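Local coordinates for protein hydrazine synthase subunit alpha (PDB 5C2V) that condenses hydroxylamine made in the gamma subunit with ammonia to yield hydrazine, as the alpha subunit of the haem c-containing hydrazine synthase complex of an anammox bacterium, at residues 72-81 and 91-99; 122-133 and 164-173. One frame throughout, in Å; residues are numbered along the deposited sequence.

Contact 1: 72-81 and 91-99. With BET (trimethyl glycine), chain B.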
loop_
_atom_site.group_PDB
_atom_site.type_symbol
_atom_site.label_atom_id
_atom_site.label_comp_id
_atom_site.label_asym_id
_atom_site.label_seq_id
_atom_site.Cartn_x
_atom_site.Cartn_y
_atom_site.Cartn_z
ATOM N N LEU D 72 -42.359 18.923 -10.084
ATOM C CA LEU D 72 -43.251 17.793 -10.343
ATOM C C LEU D 72 -43.641 17.018 -9.081
ATOM O O LEU D 72 -44.746 16.483 -8.982
ATOM C CB LEU D 72 -42.606 16.836 -11.352
ATOM C CG LEU D 72 -42.617 17.247 -12.829
ATOM C CD1 LEU D 72 -41.657 18.396 -13.110
ATOM C CD2 LEU D 72 -42.303 16.061 -13.724
ATOM N N THR D 73 -42.723 16.966 -8.122
ATOM C CA THR D 73 -42.807 16.053 -6.981
ATOM C C THR D 73 -43.478 16.629 -5.735
ATOM O O THR D 73 -43.379 16.042 -4.657
ATOM C CB THR D 73 -41.418 15.529 -6.593
ATOM O OG1 THR D 73 -40.498 16.623 -6.494
ATOM C CG2 THR D 73 -40.928 14.548 -7.645
ATOM N N ASN D 74 -44.137 17.777 -5.878
ATOM C CA ASN D 74 -44.728 18.504 -4.749
ATOM C C ASN D 74 -45.573 17.638 -3.806
ATOM O O ASN D 74 -45.787 18.004 -2.651
ATOM C CB ASN D 74 -45.599 19.652 -5.272
ATOM C CG ASN D 74 -44.962 21.013 -5.070
ATOM O OD1 ASN D 74 -44.222 21.231 -4.110
ATOM N ND2 ASN D 74 -45.254 21.942 -5.973
ATOM N N ASP D 75 -46.058 16.501 -4.297
ATOM C CA ASP D 75 -46.768 15.545 -3.453
ATOM C C ASP D 75 -45.820 14.719 -2.582
ATOM O O ASP D 75 -46.261 14.016 -1.671
ATOM C CB ASP D 75 -47.623 14.608 -4.309
ATOM C CG ASP D 75 -48.767 15.326 -4.993
ATOM O OD1 ASP D 75 -48.649 16.545 -5.230
ATOM O OD2 ASP D 75 -49.787 14.667 -5.293
ATOM N N PHE D 76 -44.523 14.799 -2.863
ATOM C CA PHE D 76 -43.531 14.019 -2.126
ATOM C C PHE D 76 -42.709 14.878 -1.172
ATOM O O PHE D 76 -42.236 15.953 -1.541
ATOM C CB PHE D 76 -42.591 13.296 -3.094
ATOM C CG PHE D 76 -43.251 12.197 -3.876
ATOM C CD1 PHE D 76 -43.314 10.911 -3.365
ATOM C CD2 PHE D 76 -43.797 12.446 -5.122
ATOM C CE1 PHE D 76 -43.918 9.895 -4.081
ATOM C CE2 PHE D 76 -44.402 11.434 -5.845
ATOM C CZ PHE D 76 -44.462 10.157 -5.322
ATOM N N ALA D 77 -42.534 14.394 0.054
ATOM C CA ALA D 77 -41.678 15.064 1.024
ATOM C C ALA D 77 -40.221 14.959 0.589
ATOM O O ALA D 77 -39.457 15.918 0.692
ATOM C CB ALA D 77 -41.869 14.469 2.410
ATOM N N THR D 78 -39.850 13.781 0.097
ATOM C CA THR D 78 -38.501 13.533 -0.397
ATOM C C THR D 78 -38.556 12.846 -1.755
ATOM O O THR D 78 -39.191 11.805 -1.899
ATOM C CB THR D 78 -37.691 12.661 0.580
ATOM O OG1 THR D 78 -37.613 13.309 1.856
ATOM C CG2 THR D 78 -36.287 12.423 0.046
ATOM N N ALA D 79 -37.901 13.433 -2.751
ATOM C CA ALA D 79 -37.862 12.838 -4.083
ATOM C C ALA D 79 -36.516 13.068 -4.762
ATOM O O ALA D 79 -35.973 14.172 -4.725
ATOM C CB ALA D 79 -38.980 13.389 -4.935
ATOM N N PHE D 80 -35.992 12.021 -5.394
ATOM C CA PHE D 80 -34.668 12.079 -6.008
ATOM C C PHE D 80 -34.438 10.926 -6.987
ATOM O O PHE D 80 -35.340 10.124 -7.239
ATOM C CB PHE D 80 -33.581 12.076 -4.928
ATOM C CG PHE D 80 -33.636 10.886 -4.007
ATOM C CD1 PHE D 80 -34.539 10.843 -2.956
ATOM C CD2 PHE D 80 -32.777 9.816 -4.187
ATOM C CE1 PHE D 80 -34.589 9.751 -2.109
ATOM C CE2 PHE D 80 -32.822 8.722 -3.342
ATOM C CZ PHE D 80 -33.729 8.689 -2.302
ATOM N N ASP D 81 -33.225 10.862 -7.532
ATOM C CA ASP D 81 -32.817 9.835 -8.497
ATOM C C ASP D 81 -33.705 9.755 -9.741
ATOM O O ASP D 81 -34.402 8.762 -9.941
ATOM C CB ASP D 81 -32.777 8.461 -7.821
ATOM C CG ASP D 81 -31.553 8.277 -6.949
ATOM O OD1 ASP D 81 -30.532 8.948 -7.207
ATOM O OD2 ASP D 81 -31.610 7.459 -6.007
ATOM N N PHE D 91 -40.685 9.402 -16.584
ATOM C CA PHE D 91 -39.485 9.012 -15.858
ATOM C C PHE D 91 -39.803 8.274 -14.560
ATOM O O PHE D 91 -40.923 8.339 -14.045
ATOM C CB PHE D 91 -38.617 10.241 -15.561
ATOM C CG PHE D 91 -39.217 11.184 -14.559
ATOM C CD1 PHE D 91 -38.871 11.107 -13.218
ATOM C CD2 PHE D 91 -40.120 12.153 -14.957
ATOM C CE1 PHE D 91 -39.420 11.975 -12.296
ATOM C CE2 PHE D 91 -40.670 13.023 -14.040
ATOM C CZ PHE D 91 -40.321 12.935 -12.708
ATOM N N ALA D 92 -38.799 7.573 -14.042
ATOM C CA ALA D 92 -38.910 6.863 -12.776
ATOM C C ALA D 92 -37.961 7.477 -11.756
ATOM O O ALA D 92 -36.953 8.082 -12.124
ATOM C CB ALA D 92 -38.613 5.384 -12.960
ATOM N N PHE D 93 -38.283 7.322 -10.477
ATOM C CA PHE D 93 -37.485 7.927 -9.422
ATOM C C PHE D 93 -37.687 7.247 -8.074
ATOM O O PHE D 93 -38.481 6.316 -7.943
ATOM C CB PHE D 93 -37.817 9.418 -9.304
ATOM C CG PHE D 93 -39.243 9.697 -8.907
ATOM C CD1 PHE D 93 -40.257 9.679 -9.852
ATOM C CD2 PHE D 93 -39.567 9.988 -7.592
ATOM C CE1 PHE D 93 -41.567 9.938 -9.490
ATOM C CE2 PHE D 93 -40.876 10.249 -7.225
ATOM C CZ PHE D 93 -41.876 10.224 -8.177
ATOM N N ALA D 94 -36.955 7.727 -7.075
ATOM C CA ALA D 94 -37.131 7.281 -5.702
ATOM C C ALA D 94 -37.775 8.401 -4.904
ATOM O O ALA D 94 -37.400 9.565 -5.048
ATOM C CB ALA D 94 -35.802 6.878 -5.090
ATOM N N GLY D 95 -38.749 8.061 -4.067
ATOM C CA GLY D 95 -39.466 9.085 -3.336
ATOM C C GLY D 95 -40.101 8.665 -2.027
ATOM O O GLY D 95 -40.380 7.487 -1.798
ATOM N N VAL D 96 -40.320 9.650 -1.162
ATOM C CA VAL D 96 -41.065 9.452 0.072
ATOM C C VAL D 96 -42.350 10.268 0.015
ATOM O O VAL D 96 -42.313 11.499 0.046
ATOM C CB VAL D 96 -40.248 9.861 1.311
ATOM C CG1 VAL D 96 -41.014 9.531 2.582
ATOM C CG2 VAL D 96 -38.894 9.172 1.306
ATOM N N HIS D 97 -43.482 9.579 -0.073
ATOM C CA HIS D 97 -44.775 10.243 -0.179
ATOM C C HIS D 97 -45.094 11.002 1.105
ATOM O O HIS D 97 -44.727 10.566 2.196
ATOM C CB HIS D 97 -45.874 9.224 -0.485
ATOM C CG HIS D 97 -47.126 9.832 -1.042
ATOM N ND1 HIS D 97 -47.145 11.065 -1.657
ATOM C CD2 HIS D 97 -48.397 9.370 -1.078
ATOM C CE1 HIS D 97 -48.378 11.338 -2.048
ATOM N NE2 HIS D 97 -49.156 10.331 -1.710
ATOM N N LYS D 98 -45.776 12.136 0.971
ATOM C CA LYS D 98 -46.149 12.947 2.127
ATOM C C LYS D 98 -47.117 12.204 3.043
ATOM O O LYS D 98 -47.283 12.563 4.208
ATOM C CB LYS D 98 -46.766 14.274 1.679
ATOM C CG LYS D 98 -45.750 15.314 1.230
ATOM C CD LYS D 98 -46.421 16.638 0.898
ATOM C CE LYS D 98 -45.396 17.700 0.534
ATOM N NZ LYS D 98 -46.034 19.009 0.218
ATOM N N LYS D 99 -47.754 11.168 2.506
ATOM C CA LYS D 99 -48.675 10.344 3.276
ATOM C C LYS D 99 -47.978 9.111 3.849
ATOM O O LYS D 99 -48.613 8.264 4.476
ATOM C CB LYS D 99 -49.865 9.930 2.409
ATOM C CG LYS D 99 -50.639 11.107 1.840
ATOM C CD LYS D 99 -51.708 10.655 0.859
ATOM C CE LYS D 99 -52.423 11.848 0.243
ATOM N NZ LYS D 99 -53.431 11.434 -0.771
HETATM N N BET B . -41.126 19.963 -0.722
HETATM C CA BET B . -41.735 21.358 -0.788
HETATM C C BET B . -40.756 22.343 -1.625
HETATM O O BET B . -40.190 23.211 -0.916
HETATM O OXT BET B . -40.701 22.109 -2.854
HETATM C C1 BET B . -41.644 19.232 0.503
HETATM C C2 BET B . -39.601 20.025 -0.625
HETATM C C3 BET B . -41.555 19.144 -1.926
HETATM O O HOH W 1 -45.069 20.464 -1.699
#

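Contact 2: 122-133 and 164-173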
loop_
_atom_site.group_PDB
_atom_site.type_symbol
_atom_site.label_atom_id
_atom_site.label_comp_id
_atom_site.label_asym_id
_atom_site.label_seq_id
_atom_site.Cartn_x
_atom_site.Cartn_y
_atom_site.Cartn_z
ATOM N N LYS D 122 -40.353 -3.401 2.212
ATOM C CA LYS D 122 -40.101 -3.034 3.592
ATOM C C LYS D 122 -38.605 -2.781 3.662
ATOM O O LYS D 122 -37.801 -3.713 3.707
ATOM C CB LYS D 122 -40.531 -4.173 4.525
ATOM C CG LYS D 122 -40.642 -3.857 6.005
ATOM C CD LYS D 122 -40.935 -5.141 6.784
ATOM C CE LYS D 122 -42.075 -5.932 6.144
ATOM N NZ LYS D 122 -42.334 -7.234 6.824
ATOM N N GLY D 123 -38.239 -1.504 3.680
ATOM C CA GLY D 123 -36.857 -1.125 3.453
ATOM C C GLY D 123 -36.750 0.163 2.653
ATOM O O GLY D 123 -37.712 0.924 2.542
ATOM N N THR D 124 -35.570 0.390 2.080
ATOM C CA THR D 124 -35.298 1.569 1.261
ATOM C C THR D 124 -35.032 1.198 -0.202
ATOM O O THR D 124 -34.427 0.164 -0.485
ATOM C CB THR D 124 -34.086 2.348 1.807
ATOM O OG1 THR D 124 -34.213 2.497 3.226
ATOM C CG2 THR D 124 -33.982 3.721 1.158
ATOM N N CYS D 125 -35.483 2.046 -1.126
ATOM C CA CYS D 125 -35.258 1.836 -2.557
ATOM C C CYS D 125 -34.782 3.116 -3.244
ATOM O O CYS D 125 -35.258 4.206 -2.927
ATOM C CB CYS D 125 -36.534 1.336 -3.236
ATOM S SG CYS D 125 -37.297 -0.105 -2.466
ATOM N N ARG D 126 -33.852 2.981 -4.186
ATOM C CA ARG D 126 -33.385 4.126 -4.961
ATOM C C ARG D 126 -32.682 3.738 -6.265
ATOM O O ARG D 126 -32.469 2.555 -6.552
ATOM C CB ARG D 126 -32.445 4.990 -4.115
ATOM C CG ARG D 126 -31.202 4.270 -3.616
ATOM C CD ARG D 126 -30.318 5.209 -2.812
ATOM N NE ARG D 126 -29.893 6.366 -3.596
ATOM C CZ ARG D 126 -28.724 6.455 -4.223
ATOM N NH1 ARG D 126 -27.856 5.456 -4.155
ATOM N NH2 ARG D 126 -28.422 7.545 -4.914
ATOM N N SER D 127 -32.312 4.767 -7.026
ATOM C CA SER D 127 -31.664 4.637 -8.334
ATOM C C SER D 127 -32.318 3.627 -9.282
ATOM O O SER D 127 -31.681 2.655 -9.685
ATOM C CB SER D 127 -30.190 4.273 -8.147
ATOM O OG SER D 127 -29.491 5.310 -7.481
ATOM N N PRO D 128 -33.594 3.851 -9.644
ATOM C CA PRO D 128 -34.242 2.970 -10.620
ATOM C C PRO D 128 -33.821 3.281 -12.056
ATOM O O PRO D 128 -33.582 4.443 -12.383
ATOM C CB PRO D 128 -35.726 3.262 -10.411
ATOM C CG PRO D 128 -35.753 4.695 -10.011
ATOM C CD PRO D 128 -34.491 4.942 -9.216
ATOM N N ILE D 129 -33.731 2.255 -12.896
ATOM C CA ILE D 129 -33.481 2.444 -14.323
ATOM C C ILE D 129 -34.374 1.523 -15.142
ATOM O O ILE D 129 -34.828 0.486 -14.653
ATOM C CB ILE D 129 -32.007 2.177 -14.706
ATOM C CG1 ILE D 129 -31.608 0.746 -14.340
ATOM C CG2 ILE D 129 -31.078 3.192 -14.053
ATOM C CD1 ILE D 129 -30.229 0.355 -14.819
ATOM N N TYR D 130 -34.623 1.905 -16.390
ATOM C CA TYR D 130 -35.416 1.078 -17.289
ATOM C C TYR D 130 -34.520 0.165 -18.112
ATOM O O TYR D 130 -33.534 0.605 -18.702
ATOM C CB TYR D 130 -36.274 1.942 -18.215
ATOM C CG TYR D 130 -37.378 2.693 -17.509
ATOM C CD1 TYR D 130 -38.450 2.019 -16.939
ATOM C CD2 TYR D 130 -37.355 4.078 -17.422
ATOM C CE1 TYR D 130 -39.464 2.701 -16.295
ATOM C CE2 TYR D 130 -38.365 4.771 -16.781
ATOM C CZ TYR D 130 -39.417 4.077 -16.219
ATOM O OH TYR D 130 -40.426 4.760 -15.580
ATOM N N TYR D 131 -34.867 -1.114 -18.131
ATOM C CA TYR D 131 -34.189 -2.084 -18.973
ATOM C C TYR D 131 -35.227 -2.735 -19.861
ATOM O O TYR D 131 -36.141 -3.389 -19.369
ATOM C CB TYR D 131 -33.462 -3.131 -18.133
ATOM C CG TYR D 131 -32.669 -4.125 -18.948
ATOM C CD1 TYR D 131 -31.546 -3.727 -19.659
ATOM C CD2 TYR D 131 -33.040 -5.463 -19.002
ATOM C CE1 TYR D 131 -30.815 -4.630 -20.404
ATOM C CE2 TYR D 131 -32.314 -6.374 -19.744
ATOM C CZ TYR D 131 -31.203 -5.952 -20.443
ATOM O OH TYR D 131 -30.472 -6.853 -21.182
ATOM N N ALA D 132 -35.090 -2.587 -21.169
ATOM C CA ALA D 132 -36.163 -3.035 -22.032
ATOM C C ALA D 132 -35.931 -4.490 -22.409
ATOM O O ALA D 132 -35.043 -4.818 -23.196
ATOM C CB ALA D 132 -36.249 -2.156 -23.257
ATOM N N ALA D 133 -36.760 -5.353 -21.832
ATOM C CA ALA D 133 -36.620 -6.794 -21.973
ATOM C C ALA D 133 -37.833 -7.366 -22.685
ATOM O O ALA D 133 -38.926 -7.421 -22.123
ATOM C CB ALA D 133 -36.444 -7.447 -20.611
ATOM N N GLY D 164 -41.290 -2.677 -20.178
ATOM C CA GLY D 164 -39.934 -3.025 -19.815
ATOM C C GLY D 164 -39.824 -3.530 -18.394
ATOM O O GLY D 164 -40.814 -3.899 -17.763
ATOM N N MET D 165 -38.596 -3.543 -17.899
ATOM C CA MET D 165 -38.299 -3.944 -16.537
ATOM C C MET D 165 -37.643 -2.770 -15.828
ATOM O O MET D 165 -37.132 -1.856 -16.478
ATOM C CB MET D 165 -37.382 -5.167 -16.519
ATOM C CG MET D 165 -37.927 -6.370 -17.270
ATOM S SD MET D 165 -39.205 -7.240 -16.347
ATOM C CE MET D 165 -38.258 -7.814 -14.940
ATOM N N ILE D 166 -37.663 -2.781 -14.501
ATOM C CA ILE D 166 -36.992 -1.734 -13.744
ATOM C C ILE D 166 -35.928 -2.316 -12.822
ATOM O O ILE D 166 -36.234 -3.067 -11.898
ATOM C CB ILE D 166 -37.985 -0.903 -12.912
ATOM C CG1 ILE D 166 -38.889 -0.081 -13.830
ATOM C CG2 ILE D 166 -37.238 0.019 -11.962
ATOM C CD1 ILE D 166 -39.821 0.854 -13.093
ATOM N N ILE D 167 -34.673 -1.967 -13.086
ATOM C CA ILE D 167 -33.570 -2.402 -12.240
ATOM C C ILE D 167 -33.254 -1.316 -11.223
ATOM O O ILE D 167 -32.904 -0.198 -11.597
ATOM C CB ILE D 167 -32.304 -2.714 -13.061
ATOM C CG1 ILE D 167 -32.651 -3.568 -14.285
ATOM C CG2 ILE D 167 -31.261 -3.400 -12.191
ATOM C CD1 ILE D 167 -33.259 -4.909 -13.946
ATOM N N PHE D 168 -33.378 -1.631 -9.938
ATOM C CA PHE D 168 -33.117 -0.620 -8.918
ATOM C C PHE D 168 -32.284 -1.165 -7.766
ATOM O O PHE D 168 -32.104 -2.372 -7.636
ATOM C CB PHE D 168 -34.433 -0.039 -8.385
ATOM C CG PHE D 168 -35.208 -0.980 -7.502
ATOM C CD1 PHE D 168 -36.071 -1.914 -8.049
ATOM C CD2 PHE D 168 -35.085 -0.916 -6.122
ATOM C CE1 PHE D 168 -36.789 -2.775 -7.237
ATOM C CE2 PHE D 168 -35.797 -1.774 -5.307
ATOM C CZ PHE D 168 -36.652 -2.704 -5.864
ATOM N N SER D 169 -31.767 -0.264 -6.938
ATOM C CA SER D 169 -31.025 -0.671 -5.753
ATOM C C SER D 169 -31.930 -0.594 -4.533
ATOM O O SER D 169 -32.688 0.359 -4.379
ATOM C CB SER D 169 -29.787 0.207 -5.558
ATOM O OG SER D 169 -29.087 -0.157 -4.382
ATOM N N GLY D 170 -31.859 -1.596 -3.665
ATOM C CA GLY D 170 -32.699 -1.602 -2.484
ATOM C C GLY D 170 -32.117 -2.375 -1.320
ATOM O O GLY D 170 -31.323 -3.297 -1.503
ATOM N N SER D 171 -32.533 -2.004 -0.116
ATOM C CA SER D 171 -32.024 -2.627 1.096
ATOM C C SER D 171 -33.143 -2.876 2.098
ATOM O O SER D 171 -34.034 -2.046 2.251
ATOM C CB SER D 171 -30.944 -1.747 1.729
ATOM O OG SER D 171 -30.625 -2.191 3.036
ATOM N N PRO D 172 -33.094 -4.022 2.790
ATOM C CA PRO D 172 -34.052 -4.292 3.868
ATOM C C PRO D 172 -33.725 -3.479 5.118
ATOM O O PRO D 172 -32.778 -2.693 5.105
ATOM C CB PRO D 172 -33.884 -5.792 4.122
ATOM C CG PRO D 172 -32.494 -6.091 3.680
ATOM C CD PRO D 172 -32.223 -5.178 2.518
ATOM N N GLU D 173 -34.498 -3.668 6.181
ATOM C CA GLU D 173 -34.279 -2.931 7.420
ATOM C C GLU D 173 -33.927 -3.876 8.563
ATOM O O GLU D 173 -34.260 -5.060 8.526
ATOM C CB GLU D 173 -35.511 -2.097 7.772
ATOM C CG GLU D 173 -35.450 -0.667 7.255
ATOM C CD GLU D 173 -36.820 -0.032 7.123
ATOM O OE1 GLU D 173 -37.800 -0.620 7.626
ATOM O OE2 GLU D 173 -36.915 1.059 6.521
#

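Contact 1: 72-81 and 91-99
Phe93 drives the edge of its ring into one face of Phe76, a T-shaped pair with centroids 5.3 Å apart and planes at 90°. Over the opposite face, toward the rim, lies His97 ND1, the two rings meeting obliquely at 51°, and Trp106 of the next strand adds a further edge-to-face partner. Beside this cluster, Leu72 CD2 meets the edge of Phe91 at CE2, 3.5 Å away. The backbones form an antiparallel hairpin, the first two strands of a four-stranded antiparallel sheet, consistent with one blade of the six-bladed beta-propeller of the N-terminal domain. Across it Ala94 CB sits over the face of the Phe80 ring, and Phe80 N and Ala94 N each donate to the other residue's carbonyl oxygen. Ala77 and Thr78 both face Val96 in a classic beta bulge, their N-H groups sharing Val96 O through weak bonds. Farther out, Asp75 O accepts from Lys98 N at 3.3 Å and, weakly, from His97 ND1. Lys98 stays extended beyond CG, carrying NZ to 3.0 Å from Asn74 O. A water bridges Lys98 NZ to Asn74 O and OD1. Asn74, Phe76 and Ala77 border the bound trimethyl glycine, whose C3 lies 3.3 Å from Phe76 O.

Contact 2: 122-133 and 164-173
Gly164 packs its backbone against Tyr131 and Ala132, its phi of 150° being a conformation suited to glycine. Met165 follows with two backbone bonds to Tyr131, the one from Tyr131 N to Met165 O nearly straight at 175°; the Met165 side chain is bent about both CB-CG and CG-SD, and its CG rests on Ala133 CB at 3.8 Å. Ile166 turns to the other face of the sheet and lies alongside Tyr130, pointing the same way: Ile166 CD1 approaches Tyr130 CE1 to 3.7 Å, while Ile166 CG2 reaches Pro128 CB at 3.9 Å. Back on the Met165 face, Ile167 crosses Ile129, whose CG1, held between backbone N and carbonyl carbon (chi1 59°), comes 3.8 Å from Ile167 CB. At Phe168 the register slips by one residue, a beta bulge in strand 124-131 around Ser127 and Pro128. Phe168 CB packs on Pro128, and Cys125 SG approaches the Phe168 ring obliquely, 3.6 Å from Phe168 CE2. Strand 186-191 flanks 165-171 on its other side, in a sheet consistent with the propeller blade after that of 76-84 and 90-97. Ser169 restores paired bonding with Arg126, and Ser171 exchanges two backbone bonds with Thr124. Beyond the strand, the Glu173 carboxylate lies beside Gly123, Glu173 OE2 being 3.8 Å from Gly123 CA. Since the hydrogen bonds across the pair are all main-chain, the backbone sets the register, while the polar ends of Arg126, Ser169 and Tyr131 bond to neighbouring parts of the fold, at Asp81, Asn228 and Gly237.

Both contacts are mostly buried antiparallel strand pairs, in successive sheets, and each contains a beta bulge. The centre of contact 1 lies about 28 Å from the centre of the chain and the contact runs out to an exposed lysine and the trimethyl glycine pocket; that of contact 2, at about 16 Å, is away from the annotated sites. Both are paired by their main chains; contact 1 adds bonds from the His97 and Lys98 side chains and a water, and contact 2 mixed aliphatic, aromatic and sulfur packing. The two touch directly: Asp81 OD2 forms a salt bridge with Arg126 NE at 3.2 Å and a probable hydrogen bond with Ser127 N, tying the end of segment 72-81 to the bulge of segment 122-133.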